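Local coordinates for protein 4-methyl-5(B-hydroxyethyl)-thiazole monophosphate biosynthesis enzyme (Vibrio cholerae O1 biovar El Tor, PDB 3OT1) that is of unknown function but belongs to the DJ-1/PfpI family and may act in thiazole monophosphate biosynthesis, at residues Thr91-Leu94 against Ala95-Ala99; Ile110-Thr113 against Pro114-Phe118; Val149-Ala153 against Thr154-Leu158; Met173-Leu177 against Ala178-Leu182. All blocks are in the same frame, centred on the assembly; numbering follows the deposited sequence.

Contact 1: Thr91-Leu94 against Ala95-Ala99; sequences TALL and ALIDA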
ATOM      1  N   THR A  91     -18.903 -19.211   0.196  1.00 10.02           N
ATOM      2  CA  THR A  91     -18.722 -20.643  -0.038  1.00 10.76           C
ATOM      3  C   THR A  91     -17.484 -20.902  -0.890  1.00 10.07           C
ATOM      4  O   THR A  91     -16.661 -21.778  -0.576  1.00 10.12           O
ATOM      5  CB  THR A  91     -19.997 -21.240  -0.687  1.00 11.11           C
ATOM      6  OG1 THR A  91     -21.124 -20.926   0.146  1.00 15.31           O
ATOM      7  CG2 THR A  91     -19.840 -22.745  -0.876  1.00 13.99           C
ATOM      8  N   ALA A  92     -17.360 -20.157  -1.975  1.00  9.72           N
ATOM      9  CA  ALA A  92     -16.264 -20.369  -2.907  1.00  9.97           C
ATOM     10  C   ALA A  92     -14.924 -20.044  -2.261  1.00  9.04           C
ATOM     11  O   ALA A  92     -13.944 -20.729  -2.518  1.00  9.05           O
ATOM     12  CB  ALA A  92     -16.450 -19.525  -4.156  1.00 11.32           C
ATOM     13  N   LEU A  93     -14.848 -18.984  -1.461  1.00  7.95           N
ATOM     14  CA  LEU A  93     -13.584 -18.612  -0.838  1.00  7.10           C
ATOM     15  C   LEU A  93     -13.144 -19.709   0.122  1.00  7.30           C
ATOM     16  O   LEU A  93     -11.980 -20.118   0.145  1.00  6.48           O
ATOM     17  CB  LEU A  93     -13.714 -17.252  -0.134  1.00  7.60           C
ATOM     18  CG  LEU A  93     -12.483 -16.531   0.444  1.00  8.02           C
ATOM     19  CD1 LEU A  93     -12.005 -17.209   1.705  1.00  8.59           C
ATOM     20  CD2 LEU A  93     -11.335 -16.428  -0.580  1.00 11.53           C
ATOM     21  N   LEU A  94     -14.072 -20.147   0.969  1.00  7.72           N
ATOM     22  CA  LEU A  94     -13.740 -21.187   1.931  1.00  8.09           C
ATOM     23  C   LEU A  94     -13.293 -22.480   1.239  1.00  7.99           C
ATOM     24  O   LEU A  94     -12.347 -23.123   1.683  1.00  7.97           O
ATOM     25  CB  LEU A  94     -14.919 -21.451   2.864  1.00  8.92           C
ATOM     26  CG  LEU A  94     -15.339 -20.258   3.737  1.00  9.46           C
ATOM     27  CD1 LEU A  94     -16.588 -20.641   4.560  1.00 12.02           C
ATOM     28  CD2 LEU A  94     -14.237 -19.771   4.658  1.00 10.75           C
ATOM     29  N   ALA A  95     -13.956 -22.833   0.145  1.00  7.87           N
ATOM     30  CA  ALA A  95     -13.556 -23.986  -0.645  1.00  8.61           C
ATOM     31  C   ALA A  95     -12.158 -23.820  -1.242  1.00  7.99           C
ATOM     32  O   ALA A  95     -11.422 -24.802  -1.335  1.00  8.29           O
ATOM     33  CB  ALA A  95     -14.608 -24.260  -1.751  1.00 10.08           C
ATOM     34  N   LEU A  96     -11.796 -22.608  -1.684  1.00  7.43           N
ATOM     35  CA  LEU A  96     -10.468 -22.390  -2.228  1.00  7.75           C
ATOM     36  C   LEU A  96      -9.417 -22.568  -1.152  1.00  6.28           C
ATOM     37  O   LEU A  96      -8.346 -23.061  -1.433  1.00  6.99           O
ATOM     38  CB  LEU A  96     -10.345 -21.000  -2.851  1.00  8.59           C
ATOM     39  CG  LEU A  96     -10.953 -20.910  -4.230  1.00  8.99           C
ATOM     40  CD1 LEU A  96     -11.136 -19.465  -4.609  1.00 12.47           C
ATOM     41  CD2 LEU A  96     -10.107 -21.616  -5.299  1.00 11.46           C
ATOM     42  N   ILE A  97      -9.697 -22.127   0.074  1.00  6.34           N
ATOM     43  CA  ILE A  97      -8.732 -22.364   1.149  1.00  6.84           C
ATOM     44  C   ILE A  97      -8.471 -23.874   1.282  1.00  6.80           C
ATOM     45  O   ILE A  97      -7.320 -24.307   1.365  1.00  7.75           O
ATOM     46  CB  ILE A  97      -9.194 -21.772   2.484  1.00  6.58           C
ATOM     47  CG1 ILE A  97      -9.249 -20.233   2.405  1.00  7.39           C
ATOM     48  CG2 ILE A  97      -8.303 -22.257   3.627  1.00  8.40           C
ATOM     49  CD1 ILE A  97     -10.004 -19.618   3.561  1.00  8.23           C
ATOM     50  N   ASP A  98      -9.536 -24.664   1.292  1.00  6.95           N
ATOM     51  CA  ASP A  98      -9.408 -26.116   1.373  1.00  7.36           C
ATOM     52  C   ASP A  98      -8.602 -26.661   0.180  1.00  6.56           C
ATOM     53  O   ASP A  98      -7.725 -27.493   0.340  1.00  7.59           O
ATOM     54  CB  ASP A  98     -10.775 -26.780   1.362  1.00  8.20           C
ATOM     55  CG  ASP A  98     -11.666 -26.419   2.548  1.00 11.29           C
ATOM     56  OD1 ASP A  98     -11.169 -25.946   3.564  1.00 12.70           O
ATOM     57  OD2 ASP A  98     -12.899 -26.620   2.414  1.00 12.88           O
ATOM     58  N   ALA A  99      -8.925 -26.174  -1.010  1.00  6.74           N
ATOM     59  CA  ALA A  99      -8.288 -26.698  -2.226  1.00  7.35           C
ATOM     60  C   ALA A  99      -6.795 -26.399  -2.246  1.00  7.48           C
ATOM     61  O   ALA A  99      -5.995 -27.286  -2.544  1.00  9.43           O
ATOM     62  CB  ALA A  99      -8.970 -26.164  -3.479  1.00  9.10           C
TER
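Leu93 turns CG to the far side from its backbone N (chi1 -172°), while Ile97, one turn later, keeps CG1 beside its own N (chi1 -66°). These torsions bring the two branches into contact. Leu93 CD1 meets Ile97 CD1 at 3.6 Å, and the side chains cross obliquely. Leu94 reaches the same methyl more loosely, with Leu94 CD2 4.4 Å from Ile97 CD1. Behind the side chains runs regular alpha-helical bonding between residues four apart. Ile97 N donates to Leu93 O at 3.0 Å. Ala95 N, Leu96 N and Asp98 N bond in the same way to the carbonyls of Thr91, Ala92 and Leu94. The helix, 91-102, flanks the central sheet of the DJ-1/PfpI fold. Leu93 and Ile97 lie on its buried side and pack on Leu77 and Leu75 of strand 74-77. Leu96 is buried too and touches Leu13 of strand 11-16. Leu96 CG rests 3.5 Å from Ala92 O. Asp98 folds its carboxylate back over the preceding turn, with Asp98 CG 3.5 Å from Leu94 O. Asp98 OD1 forms a salt bridge with Lys123.

Contact 2: Ile110-Thr113 against Pro114-Phe118; sequences ICAT and PALVF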
ATOM      1  N   ILE A 110      -3.553 -11.885   6.039  1.00  5.01           N
ATOM      2  CA  ILE A 110      -3.140 -10.775   6.869  1.00  4.85           C
ATOM      3  C   ILE A 110      -4.325 -10.147   7.581  1.00  5.17           C
ATOM      4  O   ILE A 110      -5.461 -10.216   7.121  1.00  5.90           O
ATOM      5  CB  ILE A 110      -2.350  -9.746   6.005  1.00  5.09           C
ATOM      6  CG1 ILE A 110      -1.676  -8.634   6.824  1.00  5.73           C
ATOM      7  CG2 ILE A 110      -3.208  -9.191   4.880  1.00  5.72           C
ATOM      8  CD1 ILE A 110      -0.611  -7.892   6.044  1.00  6.28           C
ATOM      9  N   CYS A 111      -3.996  -9.454   8.673  1.00  5.85           N
ATOM     10  CA  CYS A 111      -4.922  -8.567   9.350  1.00  6.43           C
ATOM     11  C   CYS A 111      -6.122  -9.311   9.959  1.00  6.45           C
ATOM     12  O   CYS A 111      -5.922 -10.228  10.743  1.00  6.75           O
ATOM     13  CB  CYS A 111      -5.287  -7.476   8.316  1.00  7.43           C
ATOM     14  SG  CYS A 111      -6.351  -6.137   8.744  1.00  9.23           S
ATOM     15  N   ALA A 112      -7.351  -8.918   9.641  1.00  6.49           N
ATOM     16  CA  ALA A 112      -8.520  -9.552  10.240  1.00  7.57           C
ATOM     17  C   ALA A 112      -8.741 -10.982   9.759  1.00  6.49           C
ATOM     18  O   ALA A 112      -9.457 -11.747  10.398  1.00  7.26           O
ATOM     19  CB  ALA A 112      -9.787  -8.709   9.979  1.00  8.46           C
ATOM     20  N   THR A 113      -8.207 -11.331   8.598  1.00  5.71           N
ATOM     21  CA  THR A 113      -8.592 -12.570   7.955  1.00  5.94           C
ATOM     22  C   THR A 113      -8.269 -13.838   8.743  1.00  6.02           C
ATOM     23  O   THR A 113      -9.104 -14.712   8.811  1.00  6.32           O
ATOM     24  CB  THR A 113      -8.074 -12.564   6.510  1.00  6.14           C
ATOM     25  OG1 THR A 113      -8.799 -11.540   5.820  1.00  6.64           O
ATOM     26  CG2 THR A 113      -8.268 -13.892   5.838  1.00  7.15           C
ATOM     27  N   PRO A 114      -7.074 -13.952   9.340  1.00  5.98           N
ATOM     28  CA  PRO A 114      -6.829 -15.205  10.100  1.00  6.41           C
ATOM     29  C   PRO A 114      -7.835 -15.368  11.246  1.00  7.40           C
ATOM     30  O   PRO A 114      -8.176 -16.503  11.587  1.00  9.17           O
ATOM     31  CB  PRO A 114      -5.392 -15.039  10.605  1.00  6.47           C
ATOM     32  CG  PRO A 114      -4.741 -14.138   9.553  1.00  6.36           C
ATOM     33  CD  PRO A 114      -5.852 -13.153   9.223  1.00  5.98           C
ATOM     34  N   ALA A 115      -8.277 -14.271  11.855  1.00  6.95           N
ATOM     35  CA  ALA A 115      -9.267 -14.315  12.945  1.00  7.78           C
ATOM     36  C   ALA A 115     -10.681 -14.576  12.430  1.00  8.12           C
ATOM     37  O   ALA A 115     -11.357 -15.515  12.874  1.00 10.70           O
ATOM     38  CB  ALA A 115      -9.210 -13.024  13.740  1.00  9.11           C
ATOM     39  N   LEU A 116     -11.152 -13.734  11.513  1.00  7.14           N
ATOM     40  CA  LEU A 116     -12.542 -13.768  11.088  1.00  7.82           C
ATOM     41  C   LEU A 116     -12.852 -14.832  10.050  1.00  8.12           C
ATOM     42  O   LEU A 116     -14.031 -15.188   9.884  1.00  9.38           O
ATOM     43  CB  LEU A 116     -12.999 -12.399  10.597  1.00  7.87           C
ATOM     44  CG  LEU A 116     -12.944 -11.285  11.637  1.00  9.53           C
ATOM     45  CD1 LEU A 116     -13.508  -9.990  11.047  1.00 10.07           C
ATOM     46  CD2 LEU A 116     -13.673 -11.670  12.921  1.00 13.05           C
ATOM     47  N   VAL A 117     -11.818 -15.359   9.378  1.00  7.50           N
ATOM     48  CA  VAL A 117     -11.995 -16.450   8.430  1.00  7.56           C
ATOM     49  C   VAL A 117     -11.466 -17.767   9.023  1.00  8.10           C
ATOM     50  O   VAL A 117     -12.247 -18.698   9.229  1.00  9.50           O
ATOM     51  CB  VAL A 117     -11.378 -16.161   7.056  1.00  7.05           C
ATOM     52  CG1 VAL A 117     -11.681 -17.344   6.116  1.00  8.28           C
ATOM     53  CG2 VAL A 117     -11.912 -14.835   6.504  1.00  8.57           C
ATOM     54  N   PHE A 118     -10.172 -17.860   9.300  1.00  7.93           N
ATOM     55  CA  PHE A 118      -9.624 -19.166   9.674  1.00  8.55           C
ATOM     56  C   PHE A 118     -10.160 -19.658  11.025  1.00  9.31           C
ATOM     57  O   PHE A 118     -10.652 -20.785  11.136  1.00 10.05           O
ATOM     58  CB  PHE A 118      -8.099 -19.170   9.730  1.00  8.27           C
ATOM     59  CG  PHE A 118      -7.392 -18.782   8.448  1.00  7.61           C
ATOM     60  CD1 PHE A 118      -7.998 -18.840   7.193  1.00  7.76           C
ATOM     61  CD2 PHE A 118      -6.060 -18.376   8.526  1.00  8.39           C
ATOM     62  CE1 PHE A 118      -7.281 -18.473   6.063  1.00  8.31           C
ATOM     63  CE2 PHE A 118      -5.367 -18.039   7.403  1.00  8.54           C
ATOM     64  CZ  PHE A 118      -5.959 -18.082   6.183  1.00  7.90           C
TER
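Thr113 O takes two backbone donors from the next turn. Val117 N binds it at 2.8 Å, and Phe118 N adds a weak bond to Thr113 O at 3.4 Å. The second donor marks a wider, pi-type turn at 114-118. The strand, turn and helix fit the nucleophile elbow known from the DJ-1/PfpI family. Strand 106-110 ends at Ile110, a type II' beta turn runs to Thr113, and helix 113-119 follows. Cys111 sits in the turn with a positive phi of 65°, and its place is consistent with that of the family's reactive cysteine. Ala112 O receives Leu116 N at 2.8 Å, in an almost straight bond of 177° at the hydrogen. The side chains follow the same spacing. Ala112 CB touches Leu116 CD1 at 4.1 Å. The Thr113 and Val117 side chains run alongside each other in one direction. Thr113 has CG2 anti to its N (chi1 -67°), which sets the methyl beside Val117. Its OG1 bonds Pro78 O. Pro114 brings no N-H to the first turn, and its ring packs on Ala109 and Thr159 of the sheet. Pro114 CD lies 3.3 Å from Cys111 O, and Thr113 CG2 lies 3.8 Å from Val117 CG2.

Contact 3: Val149-Ala153 against Thr154-Leu158; sequences VCYYA and TQHLL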
ATOM      1  N   VAL A 149       5.307 -11.153  11.104  1.00  6.53           N
ATOM      2  CA  VAL A 149       5.074 -12.148  10.062  1.00  6.68           C
ATOM      3  C   VAL A 149       5.366 -13.529  10.672  1.00  6.16           C
ATOM      4  O   VAL A 149       6.438 -13.749  11.202  1.00  7.27           O
ATOM      5  CB  VAL A 149       5.991 -11.905   8.847  1.00  7.29           C
ATOM      6  CG1 VAL A 149       5.781 -12.956   7.769  1.00  8.17           C
ATOM      7  CG2 VAL A 149       5.788 -10.503   8.255  1.00  8.37           C
ATOM      8  N   CYS A 150       4.374 -14.404  10.612  1.00  6.29           N
ATOM      9  CA  CYS A 150       4.452 -15.743  11.170  1.00  6.86           C
ATOM     10  C   CYS A 150       4.320 -16.804  10.072  1.00  6.10           C
ATOM     11  O   CYS A 150       3.294 -16.858   9.372  1.00  7.14           O
ATOM     12  CB  CYS A 150       3.337 -15.935  12.191  1.00  6.55           C
ATOM     13  SG  CYS A 150       3.209 -17.628  12.854  1.00  8.68           S
ATOM     14  N   TYR A 151       5.326 -17.657   9.906  1.00  6.86           N
ATOM     15  CA  TYR A 151       5.263 -18.791   9.008  1.00  7.33           C
ATOM     16  C   TYR A 151       5.143 -20.080   9.810  1.00  7.15           C
ATOM     17  O   TYR A 151       5.917 -20.310  10.735  1.00  9.19           O
ATOM     18  CB  TYR A 151       6.496 -18.844   8.107  1.00  7.82           C
ATOM     19  CG  TYR A 151       6.426 -19.998   7.127  1.00  9.58           C
ATOM     20  CD1 TYR A 151       5.331 -20.140   6.282  1.00 10.61           C
ATOM     21  CD2 TYR A 151       7.433 -20.948   7.035  1.00 11.73           C
ATOM     22  CE1 TYR A 151       5.221 -21.180   5.380  1.00 13.08           C
ATOM     23  CE2 TYR A 151       7.342 -21.992   6.098  1.00 13.14           C
ATOM     24  CZ  TYR A 151       6.224 -22.091   5.287  1.00 13.48           C
ATOM     25  OH  TYR A 151       6.062 -23.113   4.387  1.00 18.97           O
ATOM     26  N   TYR A 152       4.144 -20.880   9.458  1.00  7.80           N
ATOM     27  CA  TYR A 152       3.918 -22.186  10.067  1.00  7.88           C
ATOM     28  C   TYR A 152       4.051 -23.248   8.964  1.00  8.10           C
ATOM     29  O   TYR A 152       3.139 -23.496   8.181  1.00  8.69           O
ATOM     30  CB  TYR A 152       2.544 -22.236  10.740  1.00  8.18           C
ATOM     31  CG  TYR A 152       2.301 -23.499  11.496  1.00  9.23           C
ATOM     32  CD1 TYR A 152       3.014 -23.782  12.651  1.00 10.25           C
ATOM     33  CD2 TYR A 152       1.374 -24.431  11.051  1.00 10.57           C
ATOM     34  CE1 TYR A 152       2.799 -24.963  13.354  1.00 11.92           C
ATOM     35  CE2 TYR A 152       1.152 -25.596  11.761  1.00 12.37           C
ATOM     36  CZ  TYR A 152       1.869 -25.854  12.899  1.00 12.91           C
ATOM     37  OH  TYR A 152       1.635 -27.032  13.585  1.00 16.03           O
ATOM     38  N   ALA A 153       5.228 -23.856   8.896  1.00  9.04           N
ATOM     39  CA  ALA A 153       5.596 -24.677   7.756  1.00  9.89           C
ATOM     40  C   ALA A 153       4.734 -25.926   7.627  1.00 10.63           C
ATOM     41  O   ALA A 153       4.422 -26.338   6.524  1.00 11.07           O
ATOM     42  CB  ALA A 153       7.073 -25.062   7.828  1.00 11.05           C
ATOM     43  N   THR A 154       4.342 -26.504   8.753  1.00 11.70           N
ATOM     44  CA  THR A 154       3.606 -27.768   8.780  1.00 13.27           C
ATOM     45  C   THR A 154       2.319 -27.734   7.954  1.00 11.94           C
ATOM     46  O   THR A 154       1.926 -28.741   7.363  1.00 13.69           O
ATOM     47  CB  THR A 154       3.291 -28.170  10.274  1.00 13.66           C
ATOM     48  OG1 THR A 154       4.512 -28.234  11.031  1.00 17.45           O
ATOM     49  CG2 THR A 154       2.566 -29.503  10.352  1.00 17.17           C
ATOM     50  N   GLN A 155       1.670 -26.574   7.901  1.00 10.42           N
ATOM     51  CA  GLN A 155       0.457 -26.406   7.118  1.00  9.72           C
ATOM     52  C   GLN A 155       0.635 -25.348   6.020  1.00  8.75           C
ATOM     53  O   GLN A 155      -0.341 -24.825   5.491  1.00  8.75           O
ATOM     54  CB  GLN A 155      -0.734 -26.066   8.020  1.00  9.52           C
ATOM     55  CG  GLN A 155      -1.122 -27.212   8.948  1.00 10.79           C
ATOM     56  CD  GLN A 155      -2.368 -26.893   9.734  1.00 12.19           C
ATOM     57  OE1 GLN A 155      -3.333 -26.372   9.190  1.00 13.39           O
ATOM     58  NE2 GLN A 155      -2.366 -27.226  11.020  1.00 14.06           N
ATOM     59  N   HIS A 156       1.890 -25.061   5.645  1.00  8.53           N
ATOM     60  CA  HIS A 156       2.208 -24.116   4.568  1.00  8.17           C
ATOM     61  C   HIS A 156       1.408 -22.827   4.725  1.00  7.12           C
ATOM     62  O   HIS A 156       0.691 -22.422   3.801  1.00  7.35           O
ATOM     63  CB  HIS A 156       1.907 -24.733   3.197  1.00  9.37           C
ATOM     64  CG  HIS A 156       2.524 -26.071   2.991  1.00 13.36           C
ATOM     65  ND1 HIS A 156       1.802 -27.242   3.045  1.00 15.77           N
ATOM     66  CD2 HIS A 156       3.809 -26.425   2.767  1.00 16.29           C
ATOM     67  CE1 HIS A 156       2.618 -28.264   2.843  1.00 16.89           C
ATOM     68  NE2 HIS A 156       3.840 -27.796   2.672  1.00 18.53           N
ATOM     69  N   LEU A 157       1.495 -22.209   5.902  1.00  6.43           N
ATOM     70  CA  LEU A 157       0.646 -21.068   6.241  1.00  6.33           C
ATOM     71  C   LEU A 157       1.477 -19.857   6.656  1.00  6.10           C
ATOM     72  O   LEU A 157       2.310 -19.924   7.555  1.00  8.85           O
ATOM     73  CB  LEU A 157      -0.297 -21.439   7.400  1.00  7.17           C
ATOM     74  CG  LEU A 157      -1.217 -20.310   7.853  1.00  7.44           C
ATOM     75  CD1 LEU A 157      -2.243 -19.976   6.778  1.00  8.96           C
ATOM     76  CD2 LEU A 157      -1.879 -20.637   9.192  1.00  9.79           C
ATOM     77  N   LEU A 158       1.235 -18.725   6.002  1.00  5.31           N
ATOM     78  CA  LEU A 158       1.914 -17.480   6.335  1.00  5.15           C
ATOM     79  C   LEU A 158       0.862 -16.482   6.800  1.00  4.69           C
ATOM     80  O   LEU A 158      -0.108 -16.242   6.069  1.00  5.48           O
ATOM     81  CB  LEU A 158       2.622 -16.927   5.102  1.00  5.17           C
ATOM     82  CG  LEU A 158       3.453 -15.655   5.331  1.00  5.61           C
ATOM     83  CD1 LEU A 158       4.697 -15.969   6.195  1.00  7.04           C
ATOM     84  CD2 LEU A 158       3.837 -15.033   3.989  1.00  7.33           C
TER
HETATM   85  O   HOH W   1      -0.236 -28.796  12.405  1.00 29.89           O
HETATM   86  O   HOH W   2       4.374 -27.864  13.666  1.00110.41           O
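Tyr152 and Leu157 form a hydrogen-bonded antiparallel pair, and the tyrosine side chain runs from this pair out over the loop of the hairpin. Tyr152 CB lies 4.5 Å from Leu157 CB. With CG anti to the backbone N (chi1 -174°), the ring is carried beside its carbonyl carbon, toward the loop. Tyr152 CD2 then comes 3.8 Å from Gln155 N. Tyr152 CE2 touches Thr154 CB at 3.7 Å. Gln155 CG sits at the ring edge, in plane, and its amide is turned 74° from the ring. Thr154 N lies over one face, offset toward the rim. At the tip, OH bonds two waters. One, 2.8 Å from Tyr152 OH, accepts from Gln155 NE2. The other, 2.9 Å from Tyr152 OH, also binds Thr154 OG1. Gln155 NE2 has a further partner in Val125 O.

The backbone closes with Tyr152 N to Leu157 O at 2.8 Å. Tyr152 O receives Leu157 N in return. His156 and Leu157 both face Tyr152, a G1 beta bulge, and His156 has a positive phi of 47°. On the other face of the hairpin, Leu158 CD1 meets Val149 CG1 at 3.6 Å. Strand 149-152 is the sheet's outermost strand on this side within the chain. Strand 157-160 lies between it and strand 106-110, and Val149, Tyr151 and Leu158 pack on helix 166-178.

Contact 4: Met173-Leu177 against Ala178-Leu182; sequences MIALL and AGVEL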
HETATM    1  N   MSE A 173       6.471 -13.760   1.467  1.00  5.63           N
HETATM    2  CA  MSE A 173       5.875 -14.647   0.473  1.00  5.99           C
HETATM    3  C   MSE A 173       6.837 -14.917  -0.672  1.00  5.78           C
HETATM    4  O   MSE A 173       7.006 -16.055  -1.093  1.00  6.57           O
HETATM    5  CB  MSE A 173       4.598 -14.056  -0.121  1.00  7.12           C
HETATM    6  CG  MSE A 173       3.362 -14.043   0.732  1.00  8.65           C
HETATM    7 SE   MSE A 173       1.813 -13.434  -0.222  1.00 14.23          SE
HETATM    8  CE  MSE A 173       1.925 -14.690  -1.239  1.00  7.48           C
ATOM      9  N   ILE A 174       7.463 -13.874  -1.180  1.00  5.42           N
ATOM     10  CA  ILE A 174       8.456 -14.042  -2.238  1.00  6.19           C
ATOM     11  C   ILE A 174       9.599 -14.934  -1.782  1.00  5.82           C
ATOM     12  O   ILE A 174      10.030 -15.834  -2.522  1.00  6.28           O
ATOM     13  CB  ILE A 174       8.992 -12.691  -2.734  1.00  5.38           C
ATOM     14  CG1 ILE A 174       7.886 -11.870  -3.400  1.00  6.27           C
ATOM     15  CG2 ILE A 174      10.144 -12.885  -3.731  1.00  6.33           C
ATOM     16  CD1 ILE A 174       8.203 -10.362  -3.451  1.00  8.78           C
ATOM     17  N   ALA A 175      10.109 -14.682  -0.580  1.00  5.27           N
ATOM     18  CA  ALA A 175      11.212 -15.485  -0.057  1.00  5.72           C
ATOM     19  C   ALA A 175      10.824 -16.971  -0.018  1.00  6.15           C
ATOM     20  O   ALA A 175      11.633 -17.832  -0.418  1.00  7.56           O
ATOM     21  CB  ALA A 175      11.647 -14.987   1.297  1.00  6.91           C
ATOM     22  N   LEU A 176       9.611 -17.276   0.437  1.00  6.37           N
ATOM     23  CA  LEU A 176       9.145 -18.665   0.525  1.00  7.28           C
ATOM     24  C   LEU A 176       8.961 -19.296  -0.835  1.00  7.43           C
ATOM     25  O   LEU A 176       9.291 -20.465  -1.040  1.00  9.55           O
ATOM     26  CB  LEU A 176       7.830 -18.734   1.308  1.00  7.95           C
ATOM     27  CG  LEU A 176       7.962 -18.468   2.801  1.00  8.36           C
ATOM     28  CD1 LEU A 176       6.625 -18.185   3.420  1.00 10.25           C
ATOM     29  CD2 LEU A 176       8.647 -19.630   3.522  1.00 10.34           C
ATOM     30  N   LEU A 177       8.398 -18.546  -1.770  1.00  7.18           N
ATOM     31  CA  LEU A 177       8.025 -19.104  -3.083  1.00  8.31           C
ATOM     32  C   LEU A 177       9.199 -19.164  -4.059  1.00  8.34           C
ATOM     33  O   LEU A 177       9.248 -20.043  -4.911  1.00 10.19           O
ATOM     34  CB  LEU A 177       6.894 -18.300  -3.702  1.00  8.49           C
ATOM     35  CG  LEU A 177       5.538 -18.442  -3.009  1.00  8.42           C
ATOM     36  CD1 LEU A 177       4.563 -17.399  -3.498  1.00 10.12           C
ATOM     37  CD2 LEU A 177       4.998 -19.850  -3.201  1.00 11.39           C
ATOM     38  N   ALA A 178      10.124 -18.226  -3.969  1.00  8.15           N
ATOM     39  CA  ALA A 178      11.142 -18.023  -5.000  1.00  8.82           C
ATOM     40  C   ALA A 178      12.536 -17.825  -4.448  1.00  8.91           C
ATOM     41  O   ALA A 178      13.459 -17.684  -5.236  1.00  9.88           O
ATOM     42  CB  ALA A 178      10.781 -16.853  -5.902  1.00 10.44           C
ATOM     43  N   GLY A 179      12.694 -17.815  -3.133  1.00  8.12           N
ATOM     44  CA  GLY A 179      13.998 -17.732  -2.503  1.00  8.41           C
ATOM     45  C   GLY A 179      14.301 -16.349  -1.969  1.00  7.86           C
ATOM     46  O   GLY A 179      13.815 -15.340  -2.481  1.00  7.77           O
ATOM     47  N   VAL A 180      15.120 -16.306  -0.928  1.00  9.12           N
ATOM     48  CA  VAL A 180      15.430 -15.037  -0.292  1.00 10.00           C
ATOM     49  C   VAL A 180      16.226 -14.107  -1.230  1.00  8.68           C
ATOM     50  O   VAL A 180      16.116 -12.892  -1.108  1.00  8.95           O
ATOM     51  CB  VAL A 180      16.124 -15.247   1.076  1.00 11.26           C
ATOM     52  CG1 VAL A 180      17.575 -15.595   0.881  1.00 14.91           C
ATOM     53  CG2 VAL A 180      15.925 -14.009   1.976  1.00 13.73           C
ATOM     54  N   GLU A 181      17.006 -14.645  -2.165  1.00  8.83           N
ATOM     55  CA  GLU A 181      17.753 -13.777  -3.040  1.00  8.31           C
ATOM     56  C   GLU A 181      16.832 -12.861  -3.862  1.00  7.66           C
ATOM     57  O   GLU A 181      17.031 -11.660  -3.908  1.00  8.09           O
ATOM     58  CB  GLU A 181      18.676 -14.617  -3.924  1.00  8.71           C
ATOM     59  CG  GLU A 181      19.519 -13.794  -4.864  1.00 10.93           C
ATOM     60  CD  GLU A 181      20.377 -14.662  -5.774  1.00 14.48           C
ATOM     61  OE1 GLU A 181      20.268 -15.902  -5.711  1.00 20.88           O
ATOM     62  OE2 GLU A 181      21.189 -14.129  -6.529  1.00 20.51           O
ATOM     63  N   LEU A 182      15.820 -13.413  -4.504  1.00  6.37           N
ATOM     64  CA  LEU A 182      14.877 -12.590  -5.232  1.00  6.16           C
ATOM     65  C   LEU A 182      14.170 -11.620  -4.272  1.00  6.29           C
ATOM     66  O   LEU A 182      13.999 -10.435  -4.595  1.00  6.70           O
ATOM     67  CB  LEU A 182      13.854 -13.437  -5.956  1.00  6.90           C
ATOM     68  CG  LEU A 182      12.813 -12.669  -6.771  1.00  7.40           C
ATOM     69  CD1 LEU A 182      13.429 -11.749  -7.836  1.00  9.18           C
ATOM     70  CD2 LEU A 182      11.813 -13.603  -7.377  1.00  9.13           C
TER
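Ile174 and Leu182 meet at about a right angle. The gamma methyl of Ile174 does the touching. Ile174 CG2 lies 4.1 Å from Leu182 CG and equally near CD2 of the same leucine. This methyl is anti to the backbone N, with chi1 at -65° placing the longer CG1 branch beside that N. The longer branch is thus directed elsewhere, and the Ile174 side chain also packs on Thr31 and Leu32 of helix 22-34. A second, looser pair is Ala175 CB with Val180 CG2, at 4.4 Å. These two pairs join the last turns of helix 166-178 to the first turn of helix 180-187.

The joint is a tight helix-to-helix corner at Gly179. This residue leaves helical geometry after the first helix and serves as N-cap of the second. Its phi of 103° and psi of 152° lie in a region suited to glycine. At these angles a CB would be jammed against the carbonyl O of Ala178. Ala178 N still makes a helical bond to Ile174 O at 2.8 Å. Gly179 N then reaches Ala175 O at 2.9 Å, coming from above the carbonyl plane. It also makes a weak bond to Ile174 O. A nearly straight CA-H...O contact runs from Ala175 CA to Gly179 O at 3.6 Å. Ala178 CB rests 3.6 Å from Ile174 O, and the Ala178 side chain touches Phe37. Ile174 and Ala175 both pack on Ala183 further along the second helix.

Contact 2 is the wholly buried one. Contacts 1, 3 and 4 are partly buried, each with some exposed residues. Contacts 1 and 2 meet where Val117 CG1 packs against Leu94 and Ile97, so helices 91-102 and 113-119 share an apolar seam. Phe118 of contact 2 touches Leu157 of contact 3, joining the elbow helix to the edge hairpin. Contact 3 meets contact 4 through Leu158 and Tyr151 against Met173 and Leu176. Contacts 2 and 4 lie on opposite sides of the chain's centre and do not touch. Chemistry follows place: regular helix bonds in contact 1, a turn and widened helix in 2, a bulged hairpin loop with two bridging waters in 3, and a glycine corner in 4.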